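Long-range contacts in 4-aminobutyrate transaminase (Acinetobacter baumannii, PDB 6WOP), which probably catalyses, as a pyridoxal-phosphate-dependent class-III aminotransferase, the transfer of the amino group of 4-aminobutyrate to 2-oxoglutarate: residues I132-N137 and V167-Y172; A183-V188 and K224-I229; G128-I133 and E194-H199; R142-M147 and G161-G166. All coordinates share one frame; numbering follows the deposited sequence.

Interaction 1. Residues I132-N137 and V167-Y172; sequences IITFGN and VFHARY
The Phe135 ring meets Tyr172 in a T-shaped stack: the edge of the tyrosine ring is turned to the phenylalanine face, with the planes at 90° and the centroids 5.8 Å apart. At the rim of the Phe135 ring, near its plane, lie Arg171 O and Tyr172 N; Phe135 CB sits at the tyrosine edge in turn. The rings lie at the Phe135 and Tyr172 end of two parallel neighbours, strands 131-135 and 167-170, joined by a beta-alpha-beta crossover through helix 144-149 in the large mixed sheet of this fold-type I aminotransferase. Parallel pairing staggers the bonds: Phe168 N donates to Ile132 O, Thr134 N to Phe168 O, Ala170 N to Thr134 O and Gly136 N to Ala170 O.

Ile133, Phe135, Phe168 and Ala170 share one sheet face, on which Ile133 and Ala170 meet helix 181-194. Ala170 CB fits against Phe135 CE2 (3.7 Å) and also touches Ser187, Val188 and Ile191 of that helix, so a small residue suits the place. Ile132, Thr134, Val167 and His169 occupy the other face. Thr134 OG1 stands between its own backbone N and carbonyl carbon (chi1 55°), which lays it alongside the imidazole, 3.1 Å from His169 CD2; Met149 O is hydrogen-bonded to both side chains. His169 ND1 is bonded to Asp195 of the second subunit, and Arg171 forms a salt bridge with Glu194 of that subunit, so this edge strand is also an interface element. Arg171 NH2 bonds His169 O from above the carbonyl plane. One water donates to Gly136 O and accepts from Tyr172 N, each at 2.9 Å.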
loop_
_atom_site.group_PDB
_atom_site.type_symbol
_atom_site.label_atom_id
_atom_site.label_comp_id
_atom_site.label_asym_id
_atom_site.label_seq_id
_atom_site.Cartn_x
_atom_site.Cartn_y
_atom_site.Cartn_z
ATOM N N ILE A 132 3.117 6.694 9.967
ATOM C CA ILE A 132 2.310 7.270 11.036
ATOM C C ILE A 132 2.142 6.236 12.132
ATOM O O ILE A 132 1.753 5.100 11.851
ATOM C CB ILE A 132 0.942 7.692 10.476
ATOM C CG1 ILE A 132 1.094 8.761 9.371
ATOM C CG2 ILE A 132 -0.021 8.171 11.576
ATOM C CD1 ILE A 132 1.470 10.178 10.006
ATOM N N ILE A 133 2.397 6.608 13.378
ATOM C CA ILE A 133 2.150 5.721 14.493
ATOM C C ILE A 133 0.987 6.287 15.303
ATOM O O ILE A 133 1.022 7.456 15.722
ATOM C CB ILE A 133 3.412 5.563 15.366
ATOM C CG1 ILE A 133 4.493 4.848 14.584
ATOM C CG2 ILE A 133 3.085 4.752 16.650
ATOM C CD1 ILE A 133 5.828 4.728 15.321
ATOM N N THR A 134 -0.032 5.476 15.515
ATOM C CA THR A 134 -1.136 5.807 16.395
ATOM C C THR A 134 -1.199 4.721 17.472
ATOM O O THR A 134 -0.290 3.887 17.607
ATOM C CB THR A 134 -2.480 5.897 15.650
ATOM O OG1 THR A 134 -2.681 4.666 14.963
ATOM C CG2 THR A 134 -2.457 6.955 14.523
ATOM N N PHE A 135 -2.281 4.724 18.273
ATOM C CA PHE A 135 -2.356 3.843 19.429
ATOM C C PHE A 135 -3.629 3.003 19.391
ATOM O O PHE A 135 -4.671 3.427 18.903
ATOM C CB PHE A 135 -2.290 4.675 20.735
ATOM C CG PHE A 135 -0.955 5.271 20.950
ATOM C CD1 PHE A 135 -0.589 6.478 20.322
ATOM C CD2 PHE A 135 -0.037 4.628 21.718
ATOM C CE1 PHE A 135 0.710 7.020 20.501
ATOM C CE2 PHE A 135 1.243 5.154 21.904
ATOM C CZ PHE A 135 1.616 6.337 21.281
ATOM N N GLY A 136 -3.536 1.808 19.952
ATOM C CA GLY A 136 -4.692 0.955 20.013
ATOM C C GLY A 136 -5.785 1.688 20.764
ATOM O O GLY A 136 -5.517 2.397 21.739
ATOM N N ASN A 137 -7.016 1.516 20.291
ATOM C CA ASN A 137 -8.226 2.165 20.805
ATOM C C ASN A 137 -8.273 3.643 20.458
ATOM O O ASN A 137 -9.273 4.320 20.819
ATOM C CB ASN A 137 -8.387 1.960 22.311
ATOM C CG ASN A 137 -8.276 0.506 22.683
ATOM O OD1 ASN A 137 -9.085 -0.297 22.194
ATOM N ND2 ASN A 137 -7.310 0.143 23.572
ATOM N N VAL A 167 1.028 2.636 8.468
ATOM C CA VAL A 167 0.333 3.012 9.706
ATOM C C VAL A 167 0.453 1.870 10.697
ATOM O O VAL A 167 0.088 0.732 10.365
ATOM C CB VAL A 167 -1.145 3.306 9.420
ATOM C CG1 VAL A 167 -1.930 3.705 10.748
ATOM C CG2 VAL A 167 -1.206 4.420 8.362
ATOM N N PHE A 168 0.902 2.165 11.934
ATOM C CA PHE A 168 1.081 1.091 12.905
ATOM C C PHE A 168 0.542 1.523 14.256
ATOM O O PHE A 168 0.592 2.701 14.585
ATOM C CB PHE A 168 2.619 0.710 12.990
ATOM C CG PHE A 168 3.127 0.192 11.657
ATOM C CD1 PHE A 168 2.772 -1.101 11.224
ATOM C CD2 PHE A 168 3.876 1.009 10.826
ATOM C CE1 PHE A 168 3.200 -1.560 9.927
ATOM C CE2 PHE A 168 4.289 0.570 9.575
ATOM C CZ PHE A 168 3.950 -0.711 9.135
ATOM N N HIS A 169 0.119 0.556 15.081
ATOM C CA HIS A 169 -0.450 0.872 16.396
ATOM C C HIS A 169 0.434 0.434 17.551
ATOM O O HIS A 169 0.775 -0.763 17.679
ATOM C CB HIS A 169 -1.812 0.212 16.526
ATOM C CG HIS A 169 -2.812 0.766 15.560
ATOM N ND1 HIS A 169 -2.985 0.240 14.297
ATOM C CD2 HIS A 169 -3.656 1.828 15.651
ATOM C CE1 HIS A 169 -3.911 0.939 13.646
ATOM N NE2 HIS A 169 -4.329 1.915 14.443
ATOM N N ALA A 170 0.723 1.377 18.446
ATOM C CA ALA A 170 1.377 1.068 19.724
ATOM C C ALA A 170 0.335 0.944 20.849
ATOM O O ALA A 170 -0.863 1.201 20.633
ATOM C CB ALA A 170 2.410 2.158 20.045
ATOM N N ARG A 171 0.808 0.606 22.045
ATOM C CA ARG A 171 -0.049 0.520 23.199
ATOM C C ARG A 171 -0.139 1.852 23.916
ATOM O O ARG A 171 0.850 2.391 24.306
ATOM C CB ARG A 171 0.486 -0.460 24.256
ATOM C CG ARG A 171 1.097 -1.717 23.748
ATOM C CD ARG A 171 0.098 -2.659 23.183
ATOM N NE ARG A 171 -0.579 -2.284 21.946
ATOM C CZ ARG A 171 -0.100 -2.384 20.713
ATOM N NH1 ARG A 171 1.136 -2.792 20.474
ATOM N NH2 ARG A 171 -0.847 -2.013 19.728
ATOM N N TYR A 172 -1.342 2.354 24.075
ATOM C CA TYR A 172 -1.559 3.529 24.891
ATOM C C TYR A 172 -1.351 3.194 26.369
ATOM O O TYR A 172 -1.791 2.135 26.835
ATOM C CB TYR A 172 -2.988 4.017 24.662
ATOM C CG TYR A 172 -3.251 5.458 25.042
ATOM C CD1 TYR A 172 -3.061 6.462 24.135
ATOM C CD2 TYR A 172 -3.694 5.799 26.343
ATOM C CE1 TYR A 172 -3.351 7.748 24.441
ATOM C CE2 TYR A 172 -3.959 7.102 26.655
ATOM C CZ TYR A 172 -3.799 8.068 25.698
ATOM O OH TYR A 172 -4.119 9.389 26.007
HETATM O O HOH W 1 -3.634 0.802 23.302
#

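Interaction 2. Residues A183-V188 and K224-I229; sequences AAIESV and KRLRAI
Ile185 fills the space between two helices that run side by side, 183-188 and 224-229, and reaches Arg225, Leu226 and Ile229. The segment axes are 10.7 Å apart at closest and inclined at 21°, a wide spacing for helices, and the gap is spanned mainly by Ile185 meeting those three residues. In the tight, apolar part Ile185 CG2 touches Ile229 CD1 at 3.8 Å as the two side chains run antiparallel past one another. The other branch of Ile185 has CG1 beside the backbone N (chi1 -74°), and the further bend at chi2 carries CD1 to within 3.8 Å of Arg225 CB. Ile185 CD1 also lies 3.9 Å from Leu226 N. The methyl pairs are looser: Val188 CG2 and Ile185 CD1 are each 4.4 Å from Leu226 CD1.

The more polar side belongs to Arg225, partly exposed at the margin. Bent at chi3 (68°), its chain folds across Ile185 so that one guanidinium face lies over CG1, 3.9 Å from the plane and towards the rim. Arginine suits this margin because its flat face tolerates hydrocarbon while its N-H groups point elsewhere: NH1 forms salt bridges with Asp182 and Glu221, and NH2 binds a tartrate probably taken from the crystallisation liquor. Near-parallel helices side by side, of which helix 181-194 packs on Ala170 of strand 167-170, are the layered alpha/beta pattern of the large domain in fold-type I aminotransferases.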
loop_
_atom_site.group_PDB
_atom_site.type_symbol
_atom_site.label_atom_id
_atom_site.label_comp_id
_atom_site.label_asym_id
_atom_site.label_seq_id
_atom_site.Cartn_x
_atom_site.Cartn_y
_atom_site.Cartn_z
ATOM N N ALA A 183 5.866 0.181 29.358
ATOM C CA ALA A 183 5.403 -0.760 28.332
ATOM C C ALA A 183 4.937 -0.037 27.095
ATOM O O ALA A 183 5.102 -0.543 25.970
ATOM C CB ALA A 183 4.276 -1.627 28.869
ATOM N N ALA A 184 4.257 1.109 27.272
ATOM C CA ALA A 184 3.788 1.860 26.111
ATOM C C ALA A 184 4.961 2.406 25.305
ATOM O O ALA A 184 4.973 2.360 24.062
ATOM C CB ALA A 184 2.840 2.999 26.605
ATOM N N ILE A 185 5.955 2.966 25.983
ATOM C CA ILE A 185 7.097 3.486 25.256
ATOM C C ILE A 185 7.819 2.340 24.562
ATOM O O ILE A 185 8.190 2.428 23.384
ATOM C CB ILE A 185 8.031 4.250 26.228
ATOM C CG1 ILE A 185 7.426 5.613 26.630
ATOM C CG2 ILE A 185 9.432 4.508 25.604
ATOM C CD1 ILE A 185 7.368 6.594 25.530
ATOM N N GLU A 186 7.956 1.217 25.251
ATOM C CA GLU A 186 8.617 0.063 24.637
ATOM C C GLU A 186 7.894 -0.385 23.386
ATOM O O GLU A 186 8.547 -0.794 22.410
ATOM C CB GLU A 186 8.710 -1.086 25.654
ATOM C CG GLU A 186 9.432 -2.269 25.188
ATOM C CD GLU A 186 9.671 -3.303 26.305
ATOM O OE1 GLU A 186 9.657 -2.901 27.500
ATOM O OE2 GLU A 186 9.857 -4.509 25.966
ATOM N N SER A 187 6.536 -0.298 23.367
ATOM C CA SER A 187 5.803 -0.730 22.161
ATOM C C SER A 187 6.051 0.200 20.977
ATOM O O SER A 187 6.119 -0.260 19.836
ATOM C CB SER A 187 4.311 -0.837 22.459
ATOM O OG SER A 187 3.731 0.462 22.455
ATOM N N VAL A 188 6.245 1.508 21.222
ATOM C CA VAL A 188 6.681 2.413 20.140
ATOM C C VAL A 188 8.064 2.004 19.606
ATOM O O VAL A 188 8.321 1.897 18.389
ATOM C CB VAL A 188 6.666 3.857 20.665
ATOM C CG1 VAL A 188 7.150 4.804 19.577
ATOM C CG2 VAL A 188 5.188 4.208 21.102
ATOM N N LYS A 224 6.205 13.255 27.960
ATOM C CA LYS A 224 7.564 13.767 27.915
ATOM C C LYS A 224 8.503 12.733 27.310
ATOM O O LYS A 224 9.358 13.061 26.489
ATOM C CB LYS A 224 8.064 14.125 29.317
ATOM C CG LYS A 224 7.148 15.117 30.039
ATOM C CD LYS A 224 7.515 15.362 31.524
ATOM C CE LYS A 224 6.292 15.690 32.433
ATOM N NZ LYS A 224 6.049 17.134 32.684
ATOM N N ARG A 225 8.371 11.465 27.596
ATOM C CA ARG A 225 9.208 10.471 26.941
ATOM C C ARG A 225 8.939 10.380 25.434
ATOM O O ARG A 225 9.828 10.301 24.651
ATOM C CB ARG A 225 9.121 9.155 27.643
ATOM C CG ARG A 225 9.838 9.218 28.970
ATOM C CD ARG A 225 9.602 8.021 29.818
ATOM N NE ARG A 225 10.191 6.834 29.276
ATOM C CZ ARG A 225 9.979 5.633 29.760
ATOM N NH1 ARG A 225 9.224 5.470 30.803
ATOM N NH2 ARG A 225 10.532 4.602 29.207
ATOM N N LEU A 226 7.676 10.415 25.077
ATOM C CA LEU A 226 7.348 10.440 23.650
ATOM C C LEU A 226 7.939 11.664 22.962
ATOM O O LEU A 226 8.426 11.575 21.835
ATOM C CB LEU A 226 5.823 10.407 23.464
ATOM C CG LEU A 226 5.299 9.910 22.123
ATOM C CD1 LEU A 226 5.825 8.495 21.847
ATOM C CD2 LEU A 226 3.784 9.906 22.206
ATOM N N ARG A 227 7.830 12.831 23.588
ATOM C CA ARG A 227 8.421 14.040 23.025
ATOM C C ARG A 227 9.928 13.867 22.799
ATOM O O ARG A 227 10.467 14.234 21.742
ATOM C CB ARG A 227 8.137 15.217 23.993
ATOM C CG ARG A 227 8.725 16.607 23.599
ATOM C CD ARG A 227 7.907 17.228 22.448
ATOM N NE ARG A 227 8.487 16.903 21.136
ATOM C CZ ARG A 227 7.927 17.278 19.982
ATOM N NH1 ARG A 227 6.762 17.978 19.960
ATOM N NH2 ARG A 227 8.519 16.973 18.846
ATOM N N ALA A 228 10.626 13.298 23.773
ATOM C CA ALA A 228 12.070 13.118 23.610
ATOM C C ALA A 228 12.382 12.155 22.450
ATOM O O ALA A 228 13.346 12.365 21.696
ATOM C CB ALA A 228 12.698 12.629 24.916
ATOM N N ILE A 229 11.569 11.109 22.268
ATOM C CA ILE A 229 11.789 10.185 21.135
ATOM C C ILE A 229 11.551 10.896 19.813
ATOM O O ILE A 229 12.361 10.772 18.875
ATOM C CB ILE A 229 10.883 8.950 21.273
ATOM C CG1 ILE A 229 11.391 8.030 22.385
ATOM C CG2 ILE A 229 10.694 8.212 19.914
ATOM C CD1 ILE A 229 10.348 7.013 22.846
#

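Interaction 3. Residues G128-I133 and E194-H199; sequences GRHGII and EDIAPH
Arg129 and His199 are the nearest residues across the contact, their CA atoms 7.3 Å apart, with those of Gly131 and Ile196 at a similar 7.4 Å, so the entry to strand 131-135 lies beside the loop that leads into strand 201-206 with no backbone hydrogen bond between the two segments. Gly128, with positive phi, has just ended the preceding helix. Arg129 then stretches out from CG to NE and runs beside the backbone of His199. One face of its guanidinium is covered by His199 CA, centred over the group at 3.7 Å. His199 O also lies over that face, 3.2 Å from Arg129 NE, but at an angle too poor for a hydrogen bond. The same holds for Pro198 O, 3.3 Å from Arg129 NH1.

Nearer the strand, Ile196 takes over. Its extended chain (chi1 -176°, chi2 171°) pushes CD1 to 3.6 Å from Gly131 CA; glycine suits the place, having no side chain where the methyl packs. The same Ile196 CD1 meets His130 CE1 at 3.7 Å, the two side chains approaching head-on from their own segments.

Arg129 NH1 finds its hydrogen bonds at His233 O and Val201 O. Across the two segments themselves, the chemistry is contact of a charged plane with backbone, probably with some electrostatic attraction to the carbonyls though no hydrogen bond forms, joined to an apolar fit of isoleucine against glycine.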
loop_
_atom_site.group_PDB
_atom_site.type_symbol
_atom_site.label_atom_id
_atom_site.label_comp_id
_atom_site.label_asym_id
_atom_site.label_seq_id
_atom_site.Cartn_x
_atom_site.Cartn_y
_atom_site.Cartn_z
ATOM N N GLY A 128 9.017 14.958 4.836
ATOM C CA GLY A 128 9.338 14.132 3.695
ATOM C C GLY A 128 9.293 12.651 3.980
ATOM O O GLY A 128 9.922 11.877 3.257
ATOM N N ARG A 129 8.549 12.235 5.005
ATOM C CA ARG A 129 8.379 10.854 5.413
ATOM C C ARG A 129 6.927 10.442 5.297
ATOM O O ARG A 129 6.054 11.298 5.173
ATOM C CB ARG A 129 8.857 10.651 6.858
ATOM C CG ARG A 129 10.225 11.288 7.081
ATOM C CD ARG A 129 10.456 11.249 8.625
ATOM N NE ARG A 129 11.798 11.748 8.917
ATOM C CZ ARG A 129 12.352 11.752 10.113
ATOM N NH1 ARG A 129 11.658 11.314 11.153
ATOM N NH2 ARG A 129 13.617 12.188 10.262
ATOM N N HIS A 130 6.665 9.114 5.326
ATOM C CA HIS A 130 5.299 8.654 5.095
ATOM C C HIS A 130 4.652 8.020 6.298
ATOM O O HIS A 130 3.409 7.952 6.344
ATOM C CB HIS A 130 5.252 7.617 3.927
ATOM C CG HIS A 130 5.661 6.221 4.338
ATOM N ND1 HIS A 130 6.978 5.852 4.550
ATOM C CD2 HIS A 130 4.918 5.116 4.597
ATOM C CE1 HIS A 130 7.022 4.578 4.927
ATOM N NE2 HIS A 130 5.785 4.111 4.951
ATOM N N GLY A 131 5.426 7.534 7.273
ATOM C CA GLY A 131 4.827 6.648 8.260
ATOM C C GLY A 131 4.086 7.391 9.354
ATOM O O GLY A 131 4.440 8.521 9.720
ATOM N N ILE A 132 3.117 6.694 9.967
ATOM C CA ILE A 132 2.310 7.270 11.036
ATOM C C ILE A 132 2.142 6.236 12.132
ATOM O O ILE A 132 1.753 5.100 11.851
ATOM C CB ILE A 132 0.942 7.692 10.476
ATOM C CG1 ILE A 132 1.094 8.761 9.371
ATOM C CG2 ILE A 132 -0.021 8.171 11.576
ATOM C CD1 ILE A 132 1.470 10.178 10.006
ATOM N N ILE A 133 2.397 6.608 13.378
ATOM C CA ILE A 133 2.150 5.721 14.493
ATOM C C ILE A 133 0.987 6.287 15.303
ATOM O O ILE A 133 1.022 7.456 15.722
ATOM C CB ILE A 133 3.412 5.563 15.366
ATOM C CG1 ILE A 133 4.493 4.848 14.584
ATOM C CG2 ILE A 133 3.085 4.752 16.650
ATOM C CD1 ILE A 133 5.828 4.728 15.321
ATOM N N GLU A 194 10.817 -3.185 14.305
ATOM C CA GLU A 194 10.184 -4.279 13.573
ATOM C C GLU A 194 9.463 -3.859 12.310
ATOM O O GLU A 194 9.419 -4.663 11.362
ATOM C CB GLU A 194 9.165 -5.011 14.477
ATOM C CG GLU A 194 9.889 -5.612 15.740
ATOM C CD GLU A 194 8.919 -6.083 16.826
ATOM O OE1 GLU A 194 7.684 -6.001 16.632
ATOM O OE2 GLU A 194 9.407 -6.516 17.874
ATOM N N ASP A 195 8.799 -2.694 12.319
ATOM C CA ASP A 195 7.852 -2.293 11.284
ATOM C C ASP A 195 8.397 -1.211 10.366
ATOM O O ASP A 195 8.204 -1.256 9.127
ATOM C CB ASP A 195 6.546 -1.771 11.928
ATOM C CG ASP A 195 5.717 -2.876 12.554
ATOM O OD1 ASP A 195 5.219 -3.743 11.794
ATOM O OD2 ASP A 195 5.591 -2.895 13.799
ATOM N N ILE A 196 8.994 -0.180 10.953
ATOM C CA ILE A 196 9.296 1.020 10.170
ATOM C C ILE A 196 10.422 1.790 10.852
ATOM O O ILE A 196 10.359 2.072 12.060
ATOM C CB ILE A 196 8.059 1.930 9.979
ATOM C CG1 ILE A 196 8.460 3.102 9.070
ATOM C CG2 ILE A 196 7.413 2.399 11.389
ATOM C CD1 ILE A 196 7.264 4.003 8.605
ATOM N N ALA A 197 11.459 2.147 10.096
ATOM C CA ALA A 197 12.572 2.860 10.689
ATOM C C ALA A 197 12.132 4.243 11.185
ATOM O O ALA A 197 11.267 4.894 10.595
ATOM C CB ALA A 197 13.723 3.005 9.698
ATOM N N PRO A 198 12.742 4.740 12.274
ATOM C CA PRO A 198 12.321 6.071 12.762
ATOM C C PRO A 198 12.398 7.153 11.679
ATOM O O PRO A 198 11.546 8.045 11.643
ATOM C CB PRO A 198 13.298 6.351 13.935
ATOM C CG PRO A 198 13.795 5.029 14.363
ATOM C CD PRO A 198 13.811 4.142 13.108
ATOM N N HIS A 199 13.394 7.109 10.772
ATOM C CA HIS A 199 13.517 8.195 9.806
ATOM C C HIS A 199 12.540 8.031 8.648
ATOM O O HIS A 199 12.548 8.845 7.707
ATOM C CB HIS A 199 14.999 8.303 9.332
ATOM C CG HIS A 199 15.928 8.856 10.378
ATOM N ND1 HIS A 199 17.305 8.768 10.291
ATOM C CD2 HIS A 199 15.670 9.527 11.529
ATOM C CE1 HIS A 199 17.852 9.359 11.339
ATOM N NE2 HIS A 199 16.881 9.827 12.105
#

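Interaction 4. Residues R142-M147 and G161-G166; sequences RSFMTM and GVMPAG
Pro164 and Met163 are the two bumps. The Pro164 ring presses on the first turn of helix 144-149, with CD 3.8 Å from Phe144 O and CG 4.0 Å from Met145 CA. The hollow is formed by the Phe144 carbonyl, the Met145 backbone and the Met145 side chain. That side chain begins by leading away from the loop, but a bend at chi2 (45°) brings SD to 4.1 Å from Pro164 CG, crossing the ring at a slant. Proline suits the place, being compact and rigid.

Met163 fills the neighbouring notch. Doubly bent, it lays SD 4.1 Å from Met147 CB and sends its methyl CE to Phe144 CD1, at 4.0 Å, the side chains of Met163 and Phe144 crossing at about a right angle. Met147 CE covers one face of the Phe144 ring, 3.8 Å above its plane. Flexible thioethers can mould themselves to such irregular surfaces.

Ser143 caps the helix, OG accepting from Thr146 N at 2.8 Å. Glu117 and Arg124 of the third subunit bond to Phe144 N and Val162 O respectively. With no hydrogen bond joining the two segments, their cohesion rests largely on dispersion among sulfur, ring and methylene groups, with the Phe144 carbonyl packed against Pro164 and Met163.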
loop_
_atom_site.group_PDB
_atom_site.type_symbol
_atom_site.label_atom_id
_atom_site.label_comp_id
_atom_site.label_asym_id
_atom_site.label_seq_id
_atom_site.Cartn_x
_atom_site.Cartn_y
_atom_site.Cartn_z
ATOM N N ARG A 142 -13.220 8.303 9.780
ATOM C CA ARG A 142 -13.766 7.208 9.006
ATOM C C ARG A 142 -13.315 7.230 7.548
ATOM O O ARG A 142 -13.901 6.527 6.726
ATOM C CB ARG A 142 -15.290 7.271 9.107
ATOM C CG ARG A 142 -15.813 6.930 10.491
ATOM C CD ARG A 142 -17.394 7.057 10.442
ATOM N NE ARG A 142 -18.042 6.700 11.710
ATOM C CZ ARG A 142 -18.452 5.456 11.977
ATOM N NH1 ARG A 142 -18.220 4.453 11.080
ATOM N NH2 ARG A 142 -19.089 5.215 13.133
ATOM N N SER A 143 -12.320 8.044 7.193
ATOM C CA SER A 143 -11.663 8.031 5.894
ATOM C C SER A 143 -10.799 6.752 5.831
ATOM O O SER A 143 -10.617 6.040 6.833
ATOM C CB SER A 143 -10.835 9.325 5.713
ATOM O OG SER A 143 -9.585 9.173 6.396
ATOM N N PHE A 144 -10.275 6.411 4.647
ATOM C CA PHE A 144 -9.388 5.248 4.618
ATOM C C PHE A 144 -8.155 5.528 5.448
ATOM O O PHE A 144 -7.788 4.711 6.300
ATOM C CB PHE A 144 -9.042 4.903 3.180
ATOM C CG PHE A 144 -10.081 4.068 2.550
ATOM C CD1 PHE A 144 -10.071 2.704 2.771
ATOM C CD2 PHE A 144 -11.119 4.651 1.793
ATOM C CE1 PHE A 144 -11.095 1.886 2.220
ATOM C CE2 PHE A 144 -12.095 3.873 1.242
ATOM C CZ PHE A 144 -12.086 2.466 1.439
ATOM N N MET A 145 -7.569 6.741 5.337
ATOM C CA MET A 145 -6.384 6.937 6.172
ATOM C C MET A 145 -6.743 7.028 7.658
ATOM O O MET A 145 -6.003 6.495 8.508
ATOM C CB MET A 145 -5.614 8.187 5.756
ATOM C CG MET A 145 -4.337 8.454 6.559
ATOM S SD MET A 145 -3.303 6.921 6.793
ATOM C CE MET A 145 -1.913 7.141 5.752
ATOM N N THR A 146 -7.816 7.787 8.029
ATOM C CA THR A 146 -8.105 7.864 9.452
ATOM C C THR A 146 -8.694 6.558 9.993
ATOM O O THR A 146 -8.572 6.293 11.194
ATOM C CB THR A 146 -9.004 9.116 9.766
ATOM O OG1 THR A 146 -10.195 9.117 8.954
ATOM C CG2 THR A 146 -8.219 10.399 9.376
ATOM N N MET A 147 -9.304 5.722 9.149
ATOM C CA MET A 147 -9.704 4.403 9.646
ATOM C C MET A 147 -8.476 3.564 9.970
ATOM O O MET A 147 -8.484 2.794 10.935
ATOM C CB MET A 147 -10.521 3.625 8.577
ATOM C CG MET A 147 -11.944 3.973 8.556
ATOM S SD MET A 147 -12.763 2.758 7.384
ATOM C CE MET A 147 -12.355 3.393 5.770
ATOM N N GLY A 161 -11.791 -3.765 3.842
ATOM C CA GLY A 161 -10.649 -4.289 3.065
ATOM C C GLY A 161 -9.322 -3.624 3.414
ATOM O O GLY A 161 -9.093 -3.144 4.528
ATOM N N VAL A 162 -8.408 -3.605 2.445
ATOM C CA VAL A 162 -7.027 -3.263 2.768
ATOM C C VAL A 162 -6.905 -1.798 3.157
ATOM O O VAL A 162 -7.597 -0.926 2.615
ATOM C CB VAL A 162 -6.114 -3.619 1.571
ATOM C CG1 VAL A 162 -6.562 -2.971 0.314
ATOM C CG2 VAL A 162 -4.640 -3.194 1.848
ATOM N N MET A 163 -6.005 -1.510 4.098
ATOM C CA MET A 163 -5.840 -0.158 4.637
ATOM C C MET A 163 -4.512 0.362 4.103
ATOM O O MET A 163 -3.627 -0.440 3.776
ATOM C CB MET A 163 -5.800 -0.136 6.177
ATOM C CG MET A 163 -7.123 -0.553 6.859
ATOM S SD MET A 163 -8.258 0.860 6.558
ATOM C CE MET A 163 -9.695 0.082 5.773
ATOM N N PRO A 164 -4.323 1.683 4.014
ATOM C CA PRO A 164 -3.047 2.185 3.482
ATOM C C PRO A 164 -1.829 1.773 4.298
ATOM O O PRO A 164 -1.851 1.673 5.527
ATOM C CB PRO A 164 -3.231 3.715 3.464
ATOM C CG PRO A 164 -4.468 3.981 4.251
ATOM C CD PRO A 164 -5.319 2.775 4.204
ATOM N N ALA A 165 -0.735 1.574 3.580
ATOM C CA ALA A 165 0.527 1.171 4.170
ATOM C C ALA A 165 1.106 2.259 5.070
ATOM O O ALA A 165 0.821 3.449 4.896
ATOM C CB ALA A 165 1.537 0.870 3.062
ATOM N N GLY A 166 2.014 1.837 5.972
ATOM C CA GLY A 166 2.802 2.768 6.782
ATOM C C GLY A 166 2.089 3.299 8.020
ATOM O O GLY A 166 2.486 4.333 8.566
#

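All four contacts belong to the large sheet and its flanking layers. Interactions 1 and 3 share Ile132 and Ile133 on strand 131-135, their centres about 12 Å apart. Interaction 4 falls within the crossover that interaction 1 closes, and Gly166 O probably bonds Ile132 N between them. Interaction 2 follows interaction 1 along the chain, and helix 181-194 packs back on Ala170, with centres about 12 Å apart; the segments of interaction 2 alternate with those of interaction 3. Interactions 2 and 4 are the most distant, at about 24 Å between centres. Interactions 1, 3 and 4 all touch the second subunit, consistent with the sheet edge forming part of the assembly interface.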